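Local coordinates for protein D-mandelate dehydrogenase (Rhodotorula graminis, PDB 2W2K) that probably oxidises D-mandelate with a nicotinamide cofactor, as a member of the D-isomer specific 2-hydroxyacid dehydrogenase family, at residues B[249-254]-B[274-279]; B[216-221]-B[244-249]; B[129-134]-B[296-301]; B[261-266]-B[283-288]. All coordinates share one frame; numbering follows the deposited sequence.

Contact 1 (B[249-254]-B[274-279])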
loop_
_atom_site.group_PDB
_atom_site.type_symbol
_atom_site.label_atom_id
_atom_site.label_comp_id
_atom_site.label_asym_id
_atom_site.label_seq_id
_atom_site.Cartn_x
_atom_site.Cartn_y
_atom_site.Cartn_z
ATOM N N GLY B 249 -12.545 -15.503 -8.999
ATOM C CA GLY B 249 -11.541 -14.436 -9.184
ATOM C C GLY B 249 -11.472 -13.376 -8.084
ATOM O O GLY B 249 -10.962 -12.259 -8.315
ATOM N N SER B 250 -11.990 -13.709 -6.901
ATOM C CA SER B 250 -11.994 -12.776 -5.741
ATOM C C SER B 250 -10.681 -12.859 -4.911
ATOM O O SER B 250 -9.721 -13.591 -5.282
ATOM C CB SER B 250 -13.235 -13.033 -4.878
ATOM O OG SER B 250 -13.321 -14.413 -4.536
ATOM N N ARG B 251 -10.643 -12.121 -3.792
ATOM C CA ARG B 251 -9.408 -11.816 -3.044
ATOM C C ARG B 251 -9.703 -11.813 -1.536
ATOM O O ARG B 251 -10.849 -11.500 -1.136
ATOM C CB ARG B 251 -8.854 -10.430 -3.464
ATOM C CG ARG B 251 -8.656 -10.261 -4.985
ATOM C CD ARG B 251 -8.572 -8.791 -5.394
ATOM N NE ARG B 251 -8.718 -8.632 -6.839
ATOM C CZ ARG B 251 -9.888 -8.624 -7.493
ATOM N NH1 ARG B 251 -11.061 -8.803 -6.854
ATOM N NH2 ARG B 251 -9.887 -8.442 -8.804
ATOM N N ILE B 252 -8.696 -12.160 -0.706
ATOM C CA ILE B 252 -8.859 -12.075 0.776
ATOM C C ILE B 252 -7.573 -11.631 1.501
ATOM O O ILE B 252 -6.461 -11.979 1.055
ATOM C CB ILE B 252 -9.393 -13.406 1.377
ATOM C CG1 ILE B 252 -9.757 -13.245 2.873
ATOM C CG2 ILE B 252 -8.406 -14.561 1.145
ATOM C CD1 ILE B 252 -10.636 -14.420 3.385
ATOM N N VAL B 253 -7.722 -10.833 2.568
ATOM C CA VAL B 253 -6.574 -10.444 3.442
ATOM C C VAL B 253 -6.874 -10.732 4.936
ATOM O O VAL B 253 -8.043 -10.672 5.371
ATOM C CB VAL B 253 -6.116 -8.944 3.248
ATOM C CG1 VAL B 253 -5.867 -8.614 1.743
ATOM C CG2 VAL B 253 -7.080 -7.972 3.869
ATOM N N ASN B 254 -5.829 -11.039 5.713
ATOM C CA ASN B 254 -5.983 -11.320 7.161
ATOM C C ASN B 254 -4.926 -10.574 7.988
ATOM O O ASN B 254 -3.709 -10.773 7.760
ATOM C CB ASN B 254 -5.925 -12.850 7.431
ATOM C CG ASN B 254 -6.307 -13.237 8.876
ATOM O OD1 ASN B 254 -6.828 -12.423 9.659
ATOM N ND2 ASN B 254 -6.079 -14.510 9.218
ATOM N N LYS B 274 -10.620 -20.249 -7.671
ATOM C CA LYS B 274 -11.713 -19.520 -6.996
ATOM C C LYS B 274 -11.202 -18.158 -6.532
ATOM O O LYS B 274 -11.869 -17.126 -6.733
ATOM C CB LYS B 274 -12.316 -20.319 -5.821
ATOM C CG LYS B 274 -13.147 -19.486 -4.793
ATOM C CD LYS B 274 -14.364 -18.751 -5.405
ATOM C CE LYS B 274 -15.368 -19.675 -6.090
ATOM N NZ LYS B 274 -16.272 -20.357 -5.105
ATOM N N LEU B 275 -10.031 -18.166 -5.894
ATOM C CA LEU B 275 -9.338 -16.923 -5.524
ATOM C C LEU B 275 -8.242 -16.588 -6.533
ATOM O O LEU B 275 -7.484 -17.476 -6.927
ATOM C CB LEU B 275 -8.705 -17.058 -4.118
ATOM C CG LEU B 275 -9.614 -17.221 -2.885
ATOM C CD1 LEU B 275 -8.761 -17.550 -1.672
ATOM C CD2 LEU B 275 -10.462 -15.971 -2.611
ATOM N N LEU B 276 -8.176 -15.317 -6.961
ATOM C CA LEU B 276 -7.046 -14.798 -7.742
ATOM C C LEU B 276 -5.785 -14.606 -6.886
ATOM O O LEU B 276 -4.642 -14.945 -7.310
ATOM C CB LEU B 276 -7.437 -13.456 -8.399
ATOM C CG LEU B 276 -6.316 -12.705 -9.154
ATOM C CD1 LEU B 276 -5.916 -13.514 -10.405
ATOM C CD2 LEU B 276 -6.728 -11.277 -9.516
ATOM N N SER B 277 -5.987 -14.047 -5.694
ATOM C CA SER B 277 -4.871 -13.570 -4.860
ATOM C C SER B 277 -5.283 -13.503 -3.376
ATOM O O SER B 277 -6.494 -13.464 -3.041
ATOM C CB SER B 277 -4.373 -12.192 -5.363
ATOM O OG SER B 277 -5.456 -11.267 -5.434
ATOM N N ALA B 278 -4.282 -13.539 -2.493
ATOM C CA ALA B 278 -4.511 -13.443 -1.027
ATOM C C ALA B 278 -3.328 -12.767 -0.329
ATOM O O ALA B 278 -2.196 -12.795 -0.849
ATOM C CB ALA B 278 -4.787 -14.853 -0.412
ATOM N N GLY B 279 -3.588 -12.137 0.830
ATOM C CA GLY B 279 -2.525 -11.465 1.628
ATOM C C GLY B 279 -2.627 -11.828 3.110
ATOM O O GLY B 279 -3.662 -11.581 3.723
#
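With CG anti to its carbonyl carbon (chi1 -53°), Arg-251 meets Ser-277, whose OG is tucked between its own backbone N and carbonyl carbon (chi1 54°); Arg-251 CG comes 3.4 Å from Ser-277 OG. From CG the arginine runs extended to NE, and NH1 ends on Asp-222 O, while Ser-277 OG bonds Val-128 O of helix 114-130. On the sheet's other face, Ile-252 CG2 rests 4.0 Å from Ala-278 CB and touches CD1 of Leu-275, a side chain that crosses the isoleucine at a slant; both touch Leu-266 of helix 263-271. The strands run parallel. Leu-276 N gives to Ser-250 O at 2.9 Å, Gly-279 N to Ile-252 O at 2.9 Å and Asn-254 N to Gly-279 O at 3.0 Å. A beta bulge at Leu-276, opposite the step from Ser-250 to Arg-251, shifts the register by one, and the Ile-252 N bond to Ser-277 O is weak. At the start of the pairing, before the bulge, Lys-274 O takes Gly-249 N at 2.9 Å. Two strands of one beta-alpha-beta unit are thus joined chiefly by backbone hydrogen bonds, and the buried Arg-251 and Ser-277 satisfy their polar ends on carbonyls of other segments.

Contact 2 (B[216-221]-B[244-249])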
loop_
_atom_site.group_PDB
_atom_site.type_symbol
_atom_site.label_atom_id
_atom_site.label_comp_id
_atom_site.label_asym_id
_atom_site.label_seq_id
_atom_site.Cartn_x
_atom_site.Cartn_y
_atom_site.Cartn_z
ATOM N N GLU B 216 -23.582 -14.683 3.040
ATOM C CA GLU B 216 -24.049 -13.449 2.381
ATOM C C GLU B 216 -22.905 -12.437 2.150
ATOM O O GLU B 216 -22.748 -11.875 1.049
ATOM C CB GLU B 216 -25.179 -12.809 3.206
ATOM C CG GLU B 216 -26.479 -13.635 3.156
ATOM C CD GLU B 216 -27.558 -13.147 4.116
ATOM O OE1 GLU B 216 -27.352 -12.145 4.855
ATOM O OE2 GLU B 216 -28.649 -13.776 4.107
ATOM N N LEU B 217 -22.092 -12.235 3.179
ATOM C CA LEU B 217 -20.904 -11.362 3.068
ATOM C C LEU B 217 -19.938 -11.866 2.000
ATOM O O LEU B 217 -19.544 -11.095 1.119
ATOM C CB LEU B 217 -20.210 -11.217 4.447
ATOM C CG LEU B 217 -19.095 -10.174 4.711
ATOM C CD1 LEU B 217 -17.743 -10.587 4.084
ATOM C CD2 LEU B 217 -19.498 -8.710 4.343
ATOM N N ALA B 218 -19.577 -13.151 2.051
ATOM C CA ALA B 218 -18.678 -13.768 1.042
ATOM C C ALA B 218 -19.138 -13.519 -0.410
ATOM O O ALA B 218 -18.344 -13.110 -1.269
ATOM C CB ALA B 218 -18.514 -15.287 1.328
ATOM N N ARG B 219 -20.432 -13.736 -0.670
ATOM C CA ARG B 219 -20.988 -13.613 -2.024
ATOM C C ARG B 219 -20.922 -12.182 -2.580
ATOM O O ARG B 219 -20.789 -11.989 -3.808
ATOM C CB ARG B 219 -22.442 -14.124 -2.034
ATOM C CG ARG B 219 -23.067 -14.201 -3.428
ATOM C CD ARG B 219 -24.503 -14.761 -3.399
ATOM N NE ARG B 219 -25.086 -14.653 -4.743
ATOM C CZ ARG B 219 -24.903 -15.523 -5.743
ATOM N NH1 ARG B 219 -24.163 -16.620 -5.595
ATOM N NH2 ARG B 219 -25.470 -15.284 -6.916
ATOM N N ARG B 220 -21.042 -11.193 -1.704
ATOM C CA ARG B 220 -21.141 -9.766 -2.130
ATOM C C ARG B 220 -19.765 -9.121 -2.423
ATOM O O ARG B 220 -19.694 -8.046 -3.048
ATOM C CB ARG B 220 -21.896 -8.919 -1.082
ATOM C CG ARG B 220 -23.410 -9.284 -0.845
ATOM C CD ARG B 220 -24.349 -8.820 -1.983
ATOM N NE ARG B 220 -24.376 -7.359 -2.086
ATOM C CZ ARG B 220 -25.083 -6.553 -1.289
ATOM N NH1 ARG B 220 -25.884 -7.042 -0.332
ATOM N NH2 ARG B 220 -25.001 -5.239 -1.460
ATOM N N SER B 221 -18.688 -9.768 -1.982
ATOM C CA SER B 221 -17.356 -9.104 -1.896
ATOM C C SER B 221 -16.428 -9.282 -3.115
ATOM O O SER B 221 -16.402 -10.349 -3.727
ATOM C CB SER B 221 -16.613 -9.576 -0.626
ATOM O OG SER B 221 -17.409 -9.378 0.541
ATOM N N ALA B 244 -16.402 -21.461 -0.891
ATOM C CA ALA B 244 -17.435 -21.885 -1.874
ATOM C C ALA B 244 -18.424 -20.771 -2.220
ATOM O O ALA B 244 -18.880 -20.645 -3.402
ATOM C CB ALA B 244 -18.179 -23.186 -1.399
ATOM N N ALA B 245 -18.752 -19.944 -1.218
ATOM C CA ALA B 245 -19.693 -18.813 -1.399
ATOM C C ALA B 245 -19.099 -17.579 -2.098
ATOM O O ALA B 245 -19.855 -16.772 -2.644
ATOM C CB ALA B 245 -20.378 -18.411 -0.051
ATOM N N MET B 246 -17.761 -17.460 -2.127
ATOM C CA MET B 246 -17.102 -16.312 -2.786
ATOM C C MET B 246 -17.230 -16.313 -4.317
ATOM O O MET B 246 -17.430 -17.364 -4.938
ATOM C CB MET B 246 -15.617 -16.205 -2.356
ATOM C CG MET B 246 -15.453 -15.860 -0.859
ATOM S SD MET B 246 -13.721 -15.641 -0.333
ATOM C CE MET B 246 -13.353 -14.001 -1.005
ATOM N N LYS B 247 -17.121 -15.135 -4.936
ATOM C CA LYS B 247 -17.219 -15.089 -6.399
ATOM C C LYS B 247 -15.908 -15.530 -7.068
ATOM O O LYS B 247 -14.834 -15.383 -6.476
ATOM C CB LYS B 247 -17.708 -13.726 -6.899
ATOM C CG LYS B 247 -16.809 -12.584 -6.708
ATOM C CD LYS B 247 -17.508 -11.261 -7.126
ATOM C CE LYS B 247 -18.410 -10.773 -6.014
ATOM N NZ LYS B 247 -19.097 -9.524 -6.348
ATOM N N PRO B 248 -15.992 -16.099 -8.286
ATOM C CA PRO B 248 -14.773 -16.487 -9.024
ATOM C C PRO B 248 -13.839 -15.299 -9.242
ATOM O O PRO B 248 -14.298 -14.218 -9.623
ATOM C CB PRO B 248 -15.329 -16.985 -10.372
ATOM C CG PRO B 248 -16.752 -17.465 -10.015
ATOM C CD PRO B 248 -17.222 -16.413 -9.055
ATOM N N GLY B 249 -12.545 -15.503 -8.999
ATOM C CA GLY B 249 -11.541 -14.436 -9.184
ATOM C C GLY B 249 -11.472 -13.376 -8.084
ATOM O O GLY B 249 -10.962 -12.259 -8.315
HETATM O O HOH W 1 -16.337 -12.978 -3.113
HETATM O O HOH W 2 -22.499 -17.756 -3.531
#
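Lys-247 lays its chain along Ser-221 O, at the end of helix 214-220. At CB the chain turns so that CG sits between the backbone N and carbonyl carbon (chi1 67°). Both CG and CD lie 3.7 Å from Ser-221 O. A bend at chi3 (81°) brings CE to 3.1 Å from Ser-221 O and 3.5 Å from Arg-219 O. NZ, at the tip, approaches Arg-220 O at 3.7 Å and has a long, weak ion pair with Asp-222. The ammonium group stands where a helix end probably carries partial negative charge. With an alanine here, Arg-220 O and Ser-221 O would probably lose their positive neighbour and Asp-222 its distant mate, and a gap would open beside Ser-221 O. Water 1 accepts from Lys-247 N and donates to both Ala-218 O and Ser-221 O. The apolar part centres on Ala-218 CB, 3.8 Å from Met-246 CG and 3.9 Å from Ala-245 CB. Water 2 lies in the guanidinium plane of Arg-219 and links NH1 to Ala-245 O. Two helix C-termini meet here just before the chain enters neighbouring parallel strands, 223-226 and 250-254, an arrangement typical of the Rossmann-type NAD-binding domain.

Contact 3 (B[129-134]-B[296-301])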
loop_
_atom_site.group_PDB
_atom_site.type_symbol
_atom_site.label_atom_id
_atom_site.label_comp_id
_atom_site.label_asym_id
_atom_site.label_seq_id
_atom_site.Cartn_x
_atom_site.Cartn_y
_atom_site.Cartn_z
ATOM N N PHE B 129 -5.000 -6.484 -5.218
ATOM C CA PHE B 129 -5.677 -5.908 -6.394
ATOM C C PHE B 129 -4.696 -5.691 -7.570
ATOM O O PHE B 129 -5.069 -5.890 -8.734
ATOM C CB PHE B 129 -6.405 -4.584 -6.057
ATOM C CG PHE B 129 -7.866 -4.759 -5.620
ATOM C CD1 PHE B 129 -8.218 -4.712 -4.266
ATOM C CD2 PHE B 129 -8.895 -4.926 -6.584
ATOM C CE1 PHE B 129 -9.567 -4.857 -3.855
ATOM C CE2 PHE B 129 -10.241 -5.082 -6.195
ATOM C CZ PHE B 129 -10.583 -5.056 -4.826
ATOM N N ARG B 130 -3.449 -5.328 -7.252
ATOM C CA ARG B 130 -2.434 -4.889 -8.255
ATOM C C ARG B 130 -1.396 -5.965 -8.667
ATOM O O ARG B 130 -0.622 -5.769 -9.625
ATOM C CB ARG B 130 -1.741 -3.610 -7.726
ATOM C CG ARG B 130 -2.756 -2.429 -7.469
ATOM C CD ARG B 130 -3.583 -2.008 -8.774
ATOM N NE ARG B 130 -2.621 -1.566 -9.789
ATOM C CZ ARG B 130 -2.128 -0.334 -9.889
ATOM N NH1 ARG B 130 -2.584 0.661 -9.102
ATOM N NH2 ARG B 130 -1.159 -0.092 -10.785
ATOM N N LEU B 131 -1.409 -7.097 -7.947
ATOM C CA LEU B 131 -0.419 -8.192 -8.108
ATOM C C LEU B 131 1.042 -7.693 -7.912
ATOM O O LEU B 131 1.964 -8.078 -8.640
ATOM C CB LEU B 131 -0.626 -8.954 -9.459
ATOM C CG LEU B 131 -2.098 -9.374 -9.707
ATOM C CD1 LEU B 131 -2.295 -9.958 -11.108
ATOM C CD2 LEU B 131 -2.601 -10.339 -8.608
ATOM N N ALA B 132 1.233 -6.850 -6.899
ATOM C CA ALA B 132 2.526 -6.182 -6.668
ATOM C C ALA B 132 3.602 -7.122 -6.121
ATOM O O ALA B 132 4.809 -6.936 -6.377
ATOM C CB ALA B 132 2.335 -4.980 -5.742
ATOM N N SER B 133 3.174 -8.128 -5.361
ATOM C CA SER B 133 4.096 -9.114 -4.789
ATOM C C SER B 133 4.842 -9.889 -5.899
ATOM O O SER B 133 6.072 -10.069 -5.835
ATOM C CB SER B 133 3.360 -10.058 -3.827
ATOM O OG SER B 133 4.280 -10.949 -3.210
ATOM N N TYR B 134 4.089 -10.319 -6.910
ATOM C CA TYR B 134 4.624 -10.990 -8.108
ATOM C C TYR B 134 5.557 -10.049 -8.897
ATOM O O TYR B 134 6.648 -10.459 -9.343
ATOM C CB TYR B 134 3.453 -11.464 -8.977
ATOM C CG TYR B 134 3.799 -12.261 -10.229
ATOM C CD1 TYR B 134 4.522 -13.459 -10.141
ATOM C CD2 TYR B 134 3.365 -11.836 -11.483
ATOM C CE1 TYR B 134 4.829 -14.209 -11.296
ATOM C CE2 TYR B 134 3.656 -12.579 -12.645
ATOM C CZ TYR B 134 4.384 -13.769 -12.535
ATOM O OH TYR B 134 4.671 -14.519 -13.663
ATOM N N MET B 296 3.476 -20.309 -4.859
ATOM C CA MET B 296 2.501 -19.779 -5.824
ATOM C C MET B 296 2.863 -18.386 -6.341
ATOM O O MET B 296 3.748 -17.734 -5.809
ATOM C CB MET B 296 1.110 -19.742 -5.209
ATOM C CG MET B 296 0.538 -21.100 -4.945
ATOM S SD MET B 296 -1.137 -20.970 -4.349
ATOM C CE MET B 296 -1.403 -22.666 -3.841
ATOM N N LYS B 297 2.166 -17.931 -7.386
ATOM C CA LYS B 297 2.424 -16.592 -7.961
ATOM C C LYS B 297 1.952 -15.415 -7.093
ATOM O O LYS B 297 2.696 -14.446 -6.888
ATOM C CB LYS B 297 1.769 -16.460 -9.348
ATOM C CG LYS B 297 2.613 -16.991 -10.512
ATOM C CD LYS B 297 1.916 -16.769 -11.850
ATOM C CE LYS B 297 2.752 -17.306 -13.015
ATOM N NZ LYS B 297 2.053 -17.118 -14.313
ATOM N N HIS B 298 0.714 -15.503 -6.604
ATOM C CA HIS B 298 -0.003 -14.315 -6.124
ATOM C C HIS B 298 -0.411 -14.317 -4.626
ATOM O O HIS B 298 -1.476 -13.780 -4.251
ATOM C CB HIS B 298 -1.221 -14.040 -7.036
ATOM C CG HIS B 298 -0.865 -13.746 -8.470
ATOM N ND1 HIS B 298 0.053 -12.785 -8.835
ATOM C CD2 HIS B 298 -1.339 -14.271 -9.627
ATOM C CE1 HIS B 298 0.141 -12.742 -10.157
ATOM N NE2 HIS B 298 -0.701 -13.629 -10.663
ATOM N N VAL B 299 0.426 -14.887 -3.761
ATOM C CA VAL B 299 0.161 -14.811 -2.307
ATOM C C VAL B 299 1.178 -13.860 -1.632
ATOM O O VAL B 299 2.392 -14.111 -1.666
ATOM C CB VAL B 299 0.170 -16.216 -1.610
ATOM C CG1 VAL B 299 -0.243 -16.112 -0.120
ATOM C CG2 VAL B 299 -0.751 -17.208 -2.326
ATOM N N THR B 300 0.679 -12.774 -1.049
ATOM C CA THR B 300 1.494 -11.788 -0.325
ATOM C C THR B 300 1.645 -12.263 1.135
ATOM O O THR B 300 0.645 -12.539 1.826
ATOM C CB THR B 300 0.853 -10.337 -0.371
ATOM O OG1 THR B 300 0.639 -9.906 -1.731
ATOM C CG2 THR B 300 1.723 -9.309 0.387
ATOM N N LEU B 301 2.897 -12.383 1.590
ATOM C CA LEU B 301 3.206 -12.927 2.930
ATOM C C LEU B 301 4.165 -12.018 3.727
ATOM O O LEU B 301 5.263 -11.708 3.258
ATOM C CB LEU B 301 3.796 -14.355 2.814
ATOM C CG LEU B 301 2.916 -15.396 2.076
ATOM C CD1 LEU B 301 3.742 -16.520 1.422
ATOM C CD2 LEU B 301 1.826 -15.934 2.986
HETATM O O HOH W 3 1.123 -10.855 -6.526
#
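The imidazole of His-298 lies between Leu-131 and its own neighbour Lys-297, and turns an edge to the phenol of Tyr-134. Leu-131 CD2 sits over one face, 3.8 Å from the ring centroid and 20° off the normal, a CH-pi contact; Lys-297 CB lies over the opposite face. With Tyr-134 the histidine makes an offset edge-to-face pair, planes 75° and centroids 5.0 Å apart. Tyr-134 has CG anti to the backbone N (chi1 -176°), laying its ring alongside the extended Lys-297 chain, both pointing the same way: Tyr-134 CE1 is 3.6 Å from Lys-297 CG, and Tyr-134 OH is 3.4 Å from Lys-297 CE. The two tips share Glu-153, whose carboxylate is hydrogen-bonded to Tyr-134 OH and forms a salt bridge with Lys-297 NZ. Water 3, in the imidazole plane, bridges His-298 ND1 and Tyr-134 N. Ser-133 CB lies 3.4 Å from Thr-300 OG1, which is hydrogen-bonded to Ser-127 OG, while Ser-133 OG bonds an acidic side chain of a neighbouring subunit. The contact joins the break between helices 114-130 and 132-139 to strand 299-301, outermost in this chain's Rossmann-type sheet, a position consistent with the dimer interface of this dehydrogenase family.

Contact 4 (B[261-266]-B[283-288]). Unlike the reference sequence in segment 283-288: Asn-288 (reference Gln).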
loop_
_atom_site.group_PDB
_atom_site.type_symbol
_atom_site.label_atom_id
_atom_site.label_comp_id
_atom_site.label_asym_id
_atom_site.label_seq_id
_atom_site.Cartn_x
_atom_site.Cartn_y
_atom_site.Cartn_z
ATOM N N ILE B 261 -8.420 -18.238 9.673
ATOM C CA ILE B 261 -8.577 -18.858 8.331
ATOM C C ILE B 261 -7.925 -20.250 8.263
ATOM O O ILE B 261 -6.758 -20.401 8.630
ATOM C CB ILE B 261 -7.952 -17.989 7.202
ATOM C CG1 ILE B 261 -8.532 -16.550 7.223
ATOM C CG2 ILE B 261 -8.183 -18.650 5.821
ATOM C CD1 ILE B 261 -7.974 -15.599 6.090
ATOM N N SER B 262 -8.667 -21.250 7.775
ATOM C CA SER B 262 -8.118 -22.614 7.601
ATOM C C SER B 262 -7.058 -22.631 6.463
ATOM O O SER B 262 -7.386 -22.357 5.294
ATOM C CB SER B 262 -9.251 -23.605 7.300
ATOM O OG SER B 262 -8.712 -24.797 6.712
ATOM N N GLN B 263 -5.802 -22.913 6.806
ATOM C CA GLN B 263 -4.713 -22.947 5.806
ATOM C C GLN B 263 -5.005 -23.894 4.626
ATOM O O GLN B 263 -4.858 -23.515 3.457
ATOM C CB GLN B 263 -3.366 -23.254 6.476
ATOM C CG GLN B 263 -2.151 -23.369 5.524
ATOM C CD GLN B 263 -0.837 -23.367 6.294
ATOM O OE1 GLN B 263 -0.516 -22.398 6.984
ATOM N NE2 GLN B 263 -0.076 -24.463 6.193
ATOM N N ASP B 264 -5.458 -25.106 4.936
ATOM C CA ASP B 264 -5.774 -26.085 3.892
ATOM C C ASP B 264 -6.892 -25.633 2.947
ATOM O O ASP B 264 -6.766 -25.795 1.727
ATOM C CB ASP B 264 -6.090 -27.465 4.500
ATOM C CG ASP B 264 -4.867 -28.131 5.138
ATOM O OD1 ASP B 264 -3.713 -27.787 4.793
ATOM O OD2 ASP B 264 -5.066 -29.028 5.987
ATOM N N ALA B 265 -7.965 -25.043 3.498
ATOM C CA ALA B 265 -9.064 -24.509 2.669
ATOM C C ALA B 265 -8.595 -23.366 1.757
ATOM O O ALA B 265 -9.023 -23.273 0.585
ATOM C CB ALA B 265 -10.221 -24.040 3.556
ATOM N N LEU B 266 -7.728 -22.498 2.298
ATOM C CA LEU B 266 -7.184 -21.348 1.532
ATOM C C LEU B 266 -6.347 -21.843 0.329
ATOM O O LEU B 266 -6.553 -21.381 -0.818
ATOM C CB LEU B 266 -6.363 -20.414 2.448
ATOM C CG LEU B 266 -5.656 -19.189 1.819
ATOM C CD1 LEU B 266 -6.652 -18.238 1.144
ATOM C CD2 LEU B 266 -4.794 -18.453 2.853
ATOM N N HIS B 283 -0.361 -16.230 10.452
ATOM C CA HIS B 283 -0.180 -17.565 9.819
ATOM C C HIS B 283 -0.669 -18.663 10.745
ATOM O O HIS B 283 -0.452 -18.555 11.955
ATOM C CB HIS B 283 1.313 -17.728 9.449
ATOM C CG HIS B 283 1.797 -16.669 8.492
ATOM N ND1 HIS B 283 2.322 -15.458 8.903
ATOM C CD2 HIS B 283 1.758 -16.619 7.139
ATOM C CE1 HIS B 283 2.598 -14.716 7.841
ATOM N NE2 HIS B 283 2.260 -15.398 6.758
ATOM N N GLU B 284 -1.376 -19.674 10.220
ATOM C CA GLU B 284 -2.005 -20.693 11.121
ATOM C C GLU B 284 -0.983 -21.375 12.067
ATOM O O GLU B 284 -1.274 -21.559 13.260
ATOM C CB GLU B 284 -2.840 -21.755 10.359
ATOM C CG GLU B 284 -3.567 -22.739 11.341
ATOM C CD GLU B 284 -4.590 -23.674 10.676
ATOM O OE1 GLU B 284 -4.788 -23.606 9.436
ATOM O OE2 GLU B 284 -5.191 -24.503 11.414
ATOM N N PHE B 285 0.185 -21.730 11.520
ATOM C CA PHE B 285 1.284 -22.405 12.274
ATOM C C PHE B 285 2.502 -21.512 12.541
ATOM O O PHE B 285 3.652 -21.996 12.696
ATOM C CB PHE B 285 1.646 -23.756 11.604
ATOM C CG PHE B 285 0.422 -24.617 11.328
ATOM C CD1 PHE B 285 -0.201 -25.320 12.364
ATOM C CD2 PHE B 285 -0.143 -24.668 10.058
ATOM C CE1 PHE B 285 -1.371 -26.085 12.116
ATOM C CE2 PHE B 285 -1.305 -25.438 9.807
ATOM C CZ PHE B 285 -1.902 -26.137 10.829
ATOM N N GLU B 286 2.234 -20.209 12.651
ATOM C CA GLU B 286 3.238 -19.191 13.013
ATOM C C GLU B 286 4.155 -19.678 14.163
ATOM O O GLU B 286 3.660 -20.147 15.185
ATOM C CB GLU B 286 2.513 -17.891 13.405
ATOM C CG GLU B 286 3.310 -16.617 13.193
ATOM C CD GLU B 286 2.460 -15.363 13.408
ATOM O OE1 GLU B 286 1.418 -15.178 12.723
ATOM O OE2 GLU B 286 2.847 -14.560 14.268
ATOM N N PRO B 287 5.495 -19.543 14.016
ATOM C CA PRO B 287 6.274 -18.856 12.980
ATOM C C PRO B 287 6.668 -19.646 11.702
ATOM O O PRO B 287 7.543 -19.157 10.973
ATOM C CB PRO B 287 7.543 -18.425 13.742
ATOM C CG PRO B 287 7.743 -19.520 14.755
ATOM C CD PRO B 287 6.374 -20.137 15.049
ATOM N N ASN B 288 6.065 -20.808 11.409
ATOM C CA ASN B 288 6.277 -21.431 10.071
ATOM C C ASN B 288 5.200 -20.967 9.093
ATOM O O ASN B 288 3.995 -21.207 9.301
ATOM C CB ASN B 288 6.417 -22.989 10.042
ATOM C CG ASN B 288 7.501 -23.492 8.957
ATOM O OD1 ASN B 288 7.424 -23.213 7.746
ATOM N ND2 ASN B 288 8.520 -24.182 9.439
HETATM O O HOH W 4 -1.636 -19.889 7.258
HETATM O O HOH W 5 1.353 -21.319 8.798
HETATM O O HOH W 6 -5.499 -25.941 7.985
#
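One direct hydrogen bond joins Gln-263 to Glu-284: Gln-263 N gives to Glu-284 OE1 at 2.9 Å, nearly straight at 167°, with OE1 met near its C-O axis. Glu-284 is extended, CG anti to the backbone N (chi1 -176°), which carries its carboxylate to the start of helix 263-271. There the helix end would probably help stabilise its charge; OE2 bonds His-236. Waters form the second group. Water 6 donates to Glu-284 OE1 at 2.8 Å and accepts from Asp-264 N. Gln-263 OE1 accepts from two others: water 4, held by Glu-284 N, and water 5, held by Phe-285 N and Asn-288 O. In the Rossmann-type domain this links the first turn of one crossover helix, with Ser-262 at its N-cap through a weak bond, to the type I turn 283-286 after strand 275-280. A leucine in place of Gln-263 is likely to leave waters 4 and 5 without their shared acceptor and set the turn freer to move. Van der Waals contacts come third. Gln-263 CB lies 3.3 Å from Glu-284 OE1. The Gln-263 amide stands 84° to the Phe-285 ring and meets its edge, OE1 3.8 Å from Phe-285 CD2 and NE2 in the ring plane.

How the contacts relate
Contact 1 is the hub, pairing two inner strands of the Rossmann-type sheet. Contact 2 lies about 11 Å away, centre to centre, and shares Gly-249, so the chain passes directly from contact 2 into contact 1. Contact 3 extends the same sheet by a strand: Ala-278 O and Thr-300 N are 2.9 Å apart. Contact 4 crosses contact 1 along the chain, and Leu-266 CD1 packs 3.6 Å from Leu-275 CD1. Contacts 2 and 3 do not touch, their centres about 20 Å apart. The cofactor, absent from this chain, binds near contact 1: the Asn-254 side chain is about 3 Å, at their nearest atoms, from that of Ala-256, an NAD-binding residue. Contact 2 is away from it.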